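Local coordinates for protein CSE1 (Thermus thermophilus, PDB 4AN8) that forms part of the Cascade ribonucleoprotein complex of the type I-E CRISPR system, which probably targets invading nucleic acids in bacterial adaptive immunity, at residues R72-G84 / H324-L337. Sequence-based numbering, arbitrary orientation. Where two conformers were deposited one is given.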
ATOM      1  N   ARG A  72      13.749 -19.436  -5.241  1.00 34.39           N
ATOM      2  CA  ARG A  72      15.137 -19.121  -4.933  1.00 34.39           C
ATOM      3  C   ARG A  72      15.735 -18.211  -5.986  1.00 34.39           C
ATOM      4  O   ARG A  72      16.694 -17.505  -5.730  1.00 34.39           O
ATOM      5  CB  ARG A  72      15.986 -20.395  -4.854  1.00 48.23           C
ATOM      6  CG  ARG A  72      15.503 -21.411  -3.845  1.00 48.23           C
ATOM      7  CD  ARG A  72      15.564 -20.889  -2.417  1.00 48.23           C
ATOM      8  NE  ARG A  72      15.043 -21.896  -1.497  1.00 48.23           N
ATOM      9  CZ  ARG A  72      15.801 -22.732  -0.787  1.00 48.23           C
ATOM     10  NH1 ARG A  72      17.122 -22.660  -0.863  1.00 48.23           N
ATOM     11  NH2 ARG A  72      15.233 -23.629   0.015  1.00 48.23           N
ATOM     12  N   CYS A  73      15.185 -18.246  -7.187  1.00 27.13           N
ATOM     13  CA  CYS A  73      15.779 -17.505  -8.296  1.00 27.13           C
ATOM     14  C   CYS A  73      14.698 -16.877  -9.131  1.00 27.13           C
ATOM     15  O   CYS A  73      13.627 -17.446  -9.230  1.00 27.13           O
ATOM     16  CB  CYS A  73      16.577 -18.449  -9.189  1.00 65.67           C
ATOM     17  SG  CYS A  73      18.009 -19.105  -8.372  1.00 65.67           S
ATOM     18  N   PRO A  74      14.986 -15.720  -9.751  1.00 31.71           N
ATOM     19  CA  PRO A  74      14.004 -15.114 -10.652  1.00 31.71           C
ATOM     20  C   PRO A  74      13.702 -16.063 -11.803  1.00 31.71           C
ATOM     21  O   PRO A  74      12.567 -16.077 -12.277  1.00 31.71           O
ATOM     22  CB  PRO A  74      14.698 -13.843 -11.158  1.00 25.39           C
ATOM     23  CG  PRO A  74      15.865 -13.610 -10.235  1.00 25.39           C
ATOM     24  CD  PRO A  74      16.239 -14.942  -9.661  1.00 25.39           C
ATOM     25  N   GLU A  75      14.683 -16.858 -12.232  1.00 34.39           N
ATOM     26  CA  GLU A  75      14.469 -17.851 -13.291  1.00 34.39           C
ATOM     27  C   GLU A  75      13.278 -18.778 -13.000  1.00 34.39           C
ATOM     28  O   GLU A  75      12.484 -19.092 -13.899  1.00 34.39           O
ATOM     29  CB  GLU A  75      15.735 -18.682 -13.529  1.00 61.63           C
ATOM     30  CG  GLU A  75      16.846 -17.962 -14.300  1.00 61.63           C
ATOM     31  CD  GLU A  75      17.555 -16.880 -13.493  1.00 61.63           C
ATOM     32  OE1 GLU A  75      17.495 -16.905 -12.243  1.00 61.63           O
ATOM     33  OE2 GLU A  75      18.186 -16.001 -14.119  1.00 61.63           O
ATOM     34  N   ASP A  76      13.150 -19.208 -11.748  1.00 34.07           N
ATOM     35  CA  ASP A  76      12.013 -20.019 -11.332  1.00 34.07           C
ATOM     36  C   ASP A  76      10.686 -19.318 -11.582  1.00 34.07           C
ATOM     37  O   ASP A  76       9.721 -19.945 -12.011  1.00 34.07           O
ATOM     38  CB  ASP A  76      12.125 -20.402  -9.858  1.00 45.29           C
ATOM     39  CG  ASP A  76      13.376 -21.195  -9.565  1.00 45.29           C
ATOM     40  OD1 ASP A  76      13.911 -21.802 -10.507  1.00 45.29           O
ATOM     41  OD2 ASP A  76      13.838 -21.203  -8.410  1.00 45.29           O
ATOM     42  N   VAL A  77      10.630 -18.020 -11.310  1.00 25.12           N
ATOM     43  CA  VAL A  77       9.383 -17.282 -11.468  1.00 25.12           C
ATOM     44  C   VAL A  77       9.032 -17.254 -12.950  1.00 25.12           C
ATOM     45  O   VAL A  77       7.870 -17.402 -13.328  1.00 25.12           O
ATOM     46  CB  VAL A  77       9.498 -15.838 -10.901  1.00 23.65           C
ATOM     47  CG1 VAL A  77       8.240 -15.060 -11.188  1.00 23.65           C
ATOM     48  CG2 VAL A  77       9.744 -15.883  -9.388  1.00 23.65           C
ATOM     49  N   LEU A  78      10.061 -17.076 -13.776  1.00 28.35           N
ATOM     50  CA  LEU A  78       9.937 -17.065 -15.229  1.00 28.35           C
ATOM     51  C   LEU A  78       9.395 -18.386 -15.767  1.00 28.35           C
ATOM     52  O   LEU A  78       8.466 -18.410 -16.584  1.00 28.35           O
ATOM     53  CB  LEU A  78      11.305 -16.790 -15.853  1.00 57.94           C
ATOM     54  CG  LEU A  78      11.638 -15.336 -16.151  1.00 57.94           C
ATOM     55  CD1 LEU A  78      13.094 -15.188 -16.556  1.00 57.94           C
ATOM     56  CD2 LEU A  78      10.708 -14.831 -17.250  1.00 57.94           C
ATOM     57  N   ASP A  79       9.983 -19.482 -15.308  1.00 37.73           N
ATOM     58  CA  ASP A  79       9.439 -20.798 -15.597  1.00 37.73           C
ATOM     59  C   ASP A  79       7.935 -20.821 -15.338  1.00 37.73           C
ATOM     60  O   ASP A  79       7.158 -21.149 -16.231  1.00 37.73           O
ATOM     61  CB  ASP A  79      10.116 -21.871 -14.733  1.00 86.69           C
ATOM     62  CG  ASP A  79      11.420 -22.367 -15.324  1.00 86.69           C
ATOM     63  OD1 ASP A  79      11.459 -22.626 -16.543  1.00 86.69           O
ATOM     64  OD2 ASP A  79      12.408 -22.506 -14.568  1.00 86.69           O
ATOM     65  N   TRP A  80       7.521 -20.490 -14.114  1.00 31.31           N
ATOM     66  CA  TRP A  80       6.107 -20.594 -13.767  1.00 31.31           C
ATOM     67  C   TRP A  80       5.284 -19.685 -14.648  1.00 31.31           C
ATOM     68  O   TRP A  80       4.143 -19.990 -14.963  1.00 31.31           O
ATOM     69  CB  TRP A  80       5.871 -20.272 -12.292  1.00 25.57           C
ATOM     70  CG  TRP A  80       6.697 -21.135 -11.418  1.00 25.57           C
ATOM     71  CD1 TRP A  80       7.168 -22.383 -11.714  1.00 25.57           C
ATOM     72  CD2 TRP A  80       7.179 -20.820 -10.105  1.00 25.57           C
ATOM     73  NE1 TRP A  80       7.903 -22.871 -10.661  1.00 25.57           N
ATOM     74  CE2 TRP A  80       7.931 -21.930  -9.663  1.00 25.57           C
ATOM     75  CE3 TRP A  80       7.041 -19.715  -9.261  1.00 25.57           C
ATOM     76  CZ2 TRP A  80       8.557 -21.961  -8.419  1.00 25.57           C
ATOM     77  CZ3 TRP A  80       7.656 -19.745  -8.023  1.00 25.57           C
ATOM     78  CH2 TRP A  80       8.403 -20.862  -7.612  1.00 25.57           C
ATOM     79  N   TRP A  81       5.867 -18.565 -15.039  1.00 31.64           N
ATOM     80  CA  TRP A  81       5.193 -17.654 -15.948  1.00 31.64           C
ATOM     81  C   TRP A  81       4.981 -18.352 -17.288  1.00 31.64           C
ATOM     82  O   TRP A  81       3.888 -18.336 -17.834  1.00 31.64           O
ATOM     83  CB  TRP A  81       6.017 -16.375 -16.154  1.00 26.98           C
ATOM     84  CG  TRP A  81       5.286 -15.343 -16.916  1.00 26.98           C
ATOM     85  CD1 TRP A  81       4.869 -15.426 -18.219  1.00 26.98           C
ATOM     86  CD2 TRP A  81       4.856 -14.056 -16.438  1.00 26.98           C
ATOM     87  NE1 TRP A  81       4.210 -14.276 -18.577  1.00 26.98           N
ATOM     88  CE2 TRP A  81       4.188 -13.417 -17.506  1.00 26.98           C
ATOM     89  CE3 TRP A  81       4.976 -13.380 -15.217  1.00 26.98           C
ATOM     90  CZ2 TRP A  81       3.641 -12.119 -17.388  1.00 26.98           C
ATOM     91  CZ3 TRP A  81       4.418 -12.095 -15.101  1.00 26.98           C
ATOM     92  CH2 TRP A  81       3.765 -11.486 -16.180  1.00 26.98           C
ATOM     93  N   ARG A  82       6.048 -18.942 -17.822  1.00 37.89           N
ATOM     94  CA  ARG A  82       5.978 -19.659 -19.095  1.00 37.89           C
ATOM     95  C   ARG A  82       4.946 -20.789 -19.058  1.00 37.89           C
ATOM     96  O   ARG A  82       4.128 -20.917 -19.968  1.00 37.89           O
ATOM     97  CB  ARG A  82       7.356 -20.204 -19.509  1.00 51.38           C
ATOM     98  CG  ARG A  82       8.199 -19.220 -20.310  1.00 51.38           C
ATOM     99  CD  ARG A  82       9.459 -19.868 -20.899  1.00 51.38           C
ATOM    100  NE  ARG A  82      10.199 -20.565 -19.859  1.00 51.38           N
ATOM    101  CZ  ARG A  82      11.171 -20.023 -19.130  1.00 51.38           C
ATOM    102  NH1 ARG A  82      11.558 -18.768 -19.346  1.00 51.38           N
ATOM    103  NH2 ARG A  82      11.769 -20.748 -18.192  1.00 51.38           N
ATOM    104  N   LYS A  83       4.973 -21.595 -18.001  1.00 39.56           N
ATOM    105  CA  LYS A  83       4.071 -22.742 -17.889  1.00 39.56           C
ATOM    106  C   LYS A  83       2.627 -22.346 -17.624  1.00 39.56           C
ATOM    107  O   LYS A  83       1.718 -23.156 -17.793  1.00 39.56           O
ATOM    108  CB  LYS A  83       4.561 -23.720 -16.828  1.00 59.80           C
ATOM    109  CG  LYS A  83       5.257 -24.926 -17.419  1.00 59.80           C
ATOM    110  CD  LYS A  83       6.128 -25.631 -16.400  1.00 59.80           C
ATOM    111  CE  LYS A  83       7.456 -24.917 -16.243  1.00 59.80           C
ATOM    112  NZ  LYS A  83       8.181 -25.381 -15.027  1.00 59.80           N
ATOM    113  N   GLY A  84       2.406 -21.098 -17.218  1.00 29.78           N
ATOM    114  CA  GLY A  84       1.053 -20.652 -16.958  1.00 29.78           C
ATOM    115  C   GLY A  84       0.502 -21.118 -15.623  1.00 29.78           C
ATOM    116  O   GLY A  84      -0.710 -21.162 -15.428  1.00 29.78           O
ATOM    117  N   HIS A 324      11.921  -6.448  -8.242  1.00 21.34           N
ATOM    118  CA  HIS A 324      11.711  -7.791  -8.809  1.00 21.34           C
ATOM    119  C   HIS A 324      10.816  -7.744 -10.061  1.00 21.34           C
ATOM    120  O   HIS A 324      11.149  -8.337 -11.083  1.00 21.34           O
ATOM    121  CB  HIS A 324      11.122  -8.715  -7.741  1.00 22.28           C
ATOM    122  CG  HIS A 324      10.494  -9.961  -8.274  1.00 22.28           C
ATOM    123  ND1 HIS A 324      11.227 -11.054  -8.681  1.00 22.28           N
ATOM    124  CD2 HIS A 324       9.194 -10.303  -8.443  1.00 22.28           C
ATOM    125  CE1 HIS A 324      10.411 -12.014  -9.068  1.00 22.28           C
ATOM    126  NE2 HIS A 324       9.169 -11.585  -8.934  1.00 22.28           N
ATOM    127  N   ALA A 325       9.701  -7.019  -9.989  1.00 22.61           N
ATOM    128  CA  ALA A 325       8.809  -6.896 -11.139  1.00 22.61           C
ATOM    129  C   ALA A 325       9.551  -6.269 -12.330  1.00 22.61           C
ATOM    130  O   ALA A 325       9.462  -6.758 -13.458  1.00 22.61           O
ATOM    131  CB  ALA A 325       7.571  -6.073 -10.786  1.00 16.69           C
ATOM    132  N   GLU A 326      10.288  -5.201 -12.062  1.00 32.37           N
ATOM    133  CA  GLU A 326      11.060  -4.530 -13.105  0.50 32.37           C
ATOM    134  C   GLU A 326      12.005  -5.519 -13.799  1.00 32.37           C
ATOM    135  O   GLU A 326      12.012  -5.621 -15.028  1.00 32.37           O
ATOM    136  CB  GLU A 326      11.832  -3.348 -12.514  0.50 39.46           C
ATOM    137  CG  GLU A 326      12.127  -2.229 -13.498  0.50 39.46           C
ATOM    138  CD  GLU A 326      13.527  -2.305 -14.097  0.50 39.46           C
ATOM    139  OE1 GLU A 326      14.278  -3.258 -13.785  0.50 39.46           O
ATOM    140  OE2 GLU A 326      13.877  -1.396 -14.876  0.50 39.46           O
ATOM    141  N   ASN A 327      12.785  -6.260 -13.018  1.00 36.43           N
ATOM    142  CA  ASN A 327      13.694  -7.260 -13.565  1.00 36.43           C
ATOM    143  C   ASN A 327      12.943  -8.333 -14.373  1.00 36.43           C
ATOM    144  O   ASN A 327      13.284  -8.620 -15.526  1.00 36.43           O
ATOM    145  CB  ASN A 327      14.518  -7.882 -12.440  1.00 40.52           C
ATOM    146  CG  ASN A 327      15.504  -8.920 -12.934  1.00 40.52           C
ATOM    147  OD1 ASN A 327      15.412 -10.096 -12.571  1.00 40.52           O
ATOM    148  ND2 ASN A 327      16.466  -8.490 -13.761  1.00 40.52           N
ATOM    149  N   LEU A 328      11.905  -8.905 -13.778  1.00 29.55           N
ATOM    150  CA  LEU A 328      11.065  -9.832 -14.507  1.00 29.55           C
ATOM    151  C   LEU A 328      10.558  -9.228 -15.827  1.00 29.55           C
ATOM    152  O   LEU A 328      10.491  -9.912 -16.851  1.00 29.55           O
ATOM    153  CB  LEU A 328       9.879 -10.274 -13.647  1.00 39.13           C
ATOM    154  CG  LEU A 328       9.359 -11.674 -13.951  1.00 39.13           C
ATOM    155  CD1 LEU A 328      10.469 -12.709 -13.689  1.00 39.13           C
ATOM    156  CD2 LEU A 328       8.107 -11.996 -13.116  1.00 39.13           C
ATOM    157  N   GLN A 329      10.186  -7.956 -15.809  1.00 33.45           N
ATOM    158  CA  GLN A 329       9.620  -7.366 -17.015  1.00 33.45           C
ATOM    159  C   GLN A 329      10.655  -7.315 -18.139  1.00 33.45           C
ATOM    160  O   GLN A 329      10.326  -7.513 -19.310  1.00 33.45           O
ATOM    161  CB  GLN A 329       9.042  -5.980 -16.739  1.00 34.60           C
ATOM    162  CG  GLN A 329       8.392  -5.352 -17.969  1.00 34.60           C
ATOM    163  CD  GLN A 329       7.596  -4.101 -17.633  1.00 34.60           C
ATOM    164  OE1 GLN A 329       6.416  -4.011 -17.951  1.00 34.60           O
ATOM    165  NE2 GLN A 329       8.232  -3.140 -16.969  1.00 34.60           N
ATOM    166  N   GLY A 330      11.905  -7.053 -17.775  1.00 42.01           N
ATOM    167  CA  GLY A 330      13.002  -7.087 -18.727  1.00 42.01           C
ATOM    168  C   GLY A 330      13.216  -8.470 -19.329  1.00 42.01           C
ATOM    169  O   GLY A 330      13.320  -8.614 -20.543  1.00 42.01           O
ATOM    170  N   GLU A 331      13.264  -9.486 -18.474  1.00 42.41           N
ATOM    171  CA  GLU A 331      13.458 -10.867 -18.918  1.00 42.41           C
ATOM    172  C   GLU A 331      12.297 -11.383 -19.790  1.00 42.41           C
ATOM    173  O   GLU A 331      12.497 -12.207 -20.686  1.00 42.41           O
ATOM    174  CB  GLU A 331      13.707 -11.788 -17.720  1.00 58.95           C
ATOM    175  CG  GLU A 331      14.926 -11.401 -16.885  1.00 58.95           C
ATOM    176  CD  GLU A 331      16.249 -11.637 -17.611  1.00 58.95           C
ATOM    177  OE1 GLU A 331      16.514 -12.797 -17.998  1.00 58.95           O
ATOM    178  OE2 GLU A 331      17.028 -10.670 -17.793  1.00 58.95           O
ATOM    179  N   LEU A 332      11.089 -10.897 -19.540  1.00 53.31           N
ATOM    180  CA  LEU A 332       9.968 -11.290 -20.370  1.00 53.31           C
ATOM    181  C   LEU A 332      10.109 -10.617 -21.727  1.00 53.31           C
ATOM    182  O   LEU A 332       9.648 -11.142 -22.742  1.00 53.31           O
ATOM    183  CB  LEU A 332       8.639 -10.902 -19.727  1.00 37.64           C
ATOM    184  CG  LEU A 332       8.218 -11.586 -18.429  1.00 37.64           C
ATOM    185  CD1 LEU A 332       7.167 -10.721 -17.729  1.00 37.64           C
ATOM    186  CD2 LEU A 332       7.703 -12.995 -18.681  1.00 37.64           C
ATOM    187  N   GLU A 333      10.749  -9.454 -21.741  1.00 62.89           N
ATOM    188  CA  GLU A 333      10.955  -8.708 -22.980  1.00 62.89           C
ATOM    189  C   GLU A 333      11.989  -9.366 -23.883  1.00 62.89           C
ATOM    190  O   GLU A 333      11.862  -9.333 -25.103  1.00 62.89           O
ATOM    191  CB  GLU A 333      11.360  -7.262 -22.680  1.00 92.83           C
ATOM    192  CG  GLU A 333      10.255  -6.251 -22.916  1.00 92.83           C
ATOM    193  CD  GLU A 333      10.581  -4.885 -22.352  1.00 92.83           C
ATOM    194  OE1 GLU A 333      11.755  -4.466 -22.423  1.00 92.83           O
ATOM    195  OE2 GLU A 333       9.656  -4.233 -21.829  1.00 92.83           O
ATOM    196  N   ASP A 334      13.014  -9.961 -23.285  1.00 65.52           N
ATOM    197  CA  ASP A 334      14.063 -10.625 -24.060  1.00 65.52           C
ATOM    198  C   ASP A 334      13.561 -11.954 -24.615  1.00 65.52           C
ATOM    199  O   ASP A 334      14.299 -12.692 -25.262  1.00 65.52           O
ATOM    200  CB  ASP A 334      15.309 -10.867 -23.203  1.00 93.07           C
ATOM    201  CG  ASP A 334      15.930  -9.574 -22.683  1.00 93.07           C
ATOM    202  OD1 ASP A 334      15.518  -8.479 -23.141  1.00 93.07           O
ATOM    203  OD2 ASP A 334      16.835  -9.659 -21.823  1.00 93.07           O
ATOM    204  N   GLU A 335      12.297 -12.259 -24.353  1.00 57.36           N
ATOM    205  CA  GLU A 335      11.715 -13.531 -24.751  1.00 57.36           C
ATOM    206  C   GLU A 335      10.506 -13.277 -25.633  1.00 57.36           C
ATOM    207  O   GLU A 335       9.861 -14.213 -26.097  1.00 57.36           O
ATOM    208  CB  GLU A 335      11.292 -14.319 -23.514  1.00 72.65           C
ATOM    209  CG  GLU A 335      11.868 -15.709 -23.426  1.00 72.65           C
ATOM    210  CD  GLU A 335      11.266 -16.503 -22.281  1.00 72.65           C
ATOM    211  OE1 GLU A 335      11.766 -16.387 -21.140  1.00 72.65           O
ATOM    212  OE2 GLU A 335      10.282 -17.240 -22.521  1.00 72.65           O
ATOM    213  N   GLY A 336      10.202 -12.003 -25.860  1.00 72.57           N
ATOM    214  CA  GLY A 336       9.049 -11.625 -26.649  1.00 72.57           C
ATOM    215  C   GLY A 336       7.742 -11.959 -25.960  1.00 72.57           C
ATOM    216  O   GLY A 336       6.678 -11.865 -26.572  1.00 72.57           O
ATOM    217  N   LEU A 337       7.819 -12.349 -24.687  1.00 58.83           N
ATOM    218  CA  LEU A 337       6.634 -12.675 -23.897  1.00 58.83           C
ATOM    219  C   LEU A 337       5.999 -11.425 -23.289  1.00 58.83           C
ATOM    220  O   LEU A 337       5.252 -11.518 -22.310  1.00 58.83           O
ATOM    221  CB  LEU A 337       6.985 -13.642 -22.763  1.00 50.48           C
ATOM    222  CG  LEU A 337       7.272 -15.120 -23.043  1.00 50.48           C
ATOM    223  CD1 LEU A 337       7.366 -15.911 -21.733  1.00 50.48           C
ATOM    224  CD2 LEU A 337       6.199 -15.721 -23.965  1.00 50.48           C
TER
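Helix 74-83 packs against the last turns of helix 320-333 with a crossing angle of -58°, the two short axes coming within 10.6 Å of each other. Leu328 is the knob: it enters a hole formed by Pro74, Val77, Leu78 and Trp81, its CD2 lying 3.6 Å from Val77 CG1 while CD1 rests on Leu78 CG. One turn on, Leu332 lies across the indole of Trp81. Leu332 CD2 stands almost on the normal of the five-membered ring of Trp81, 3.6 Å from its centroid, a CH-pi contact, and CD1 covers the benzo half of the same face. Trp81 already points at this helix, and CG anti to the backbone N (chi1 -172°) brings its indole against Leu332. Leu78 runs past Leu332 in the opposite direction and sets its CD1 against Glu331 CB. One turn before Leu328, Val77 CG2 meets the edge of the His324 ring, whose NE2 is hydrogen-bonded to the carbonyl of Leu204.

At the C-terminal ends of both segments, Arg82 NH1 donates to Glu335 OE1 at 3.0 Å, bent to 132° but near the guanidinium plane. NH2 turns back to Asp79 in a weak salt bridge of doubtful length, while Leu337 CD1 packs on Arg82 CG. Helix 199-206 also touches Val77 and Trp81, through Leu204. Two sequence-distant helices of the Cse1 fold thus cross around a single knob-into-hole, Leu328, in an apolar centre, with a salt-bridge network at the solvent-exposed end.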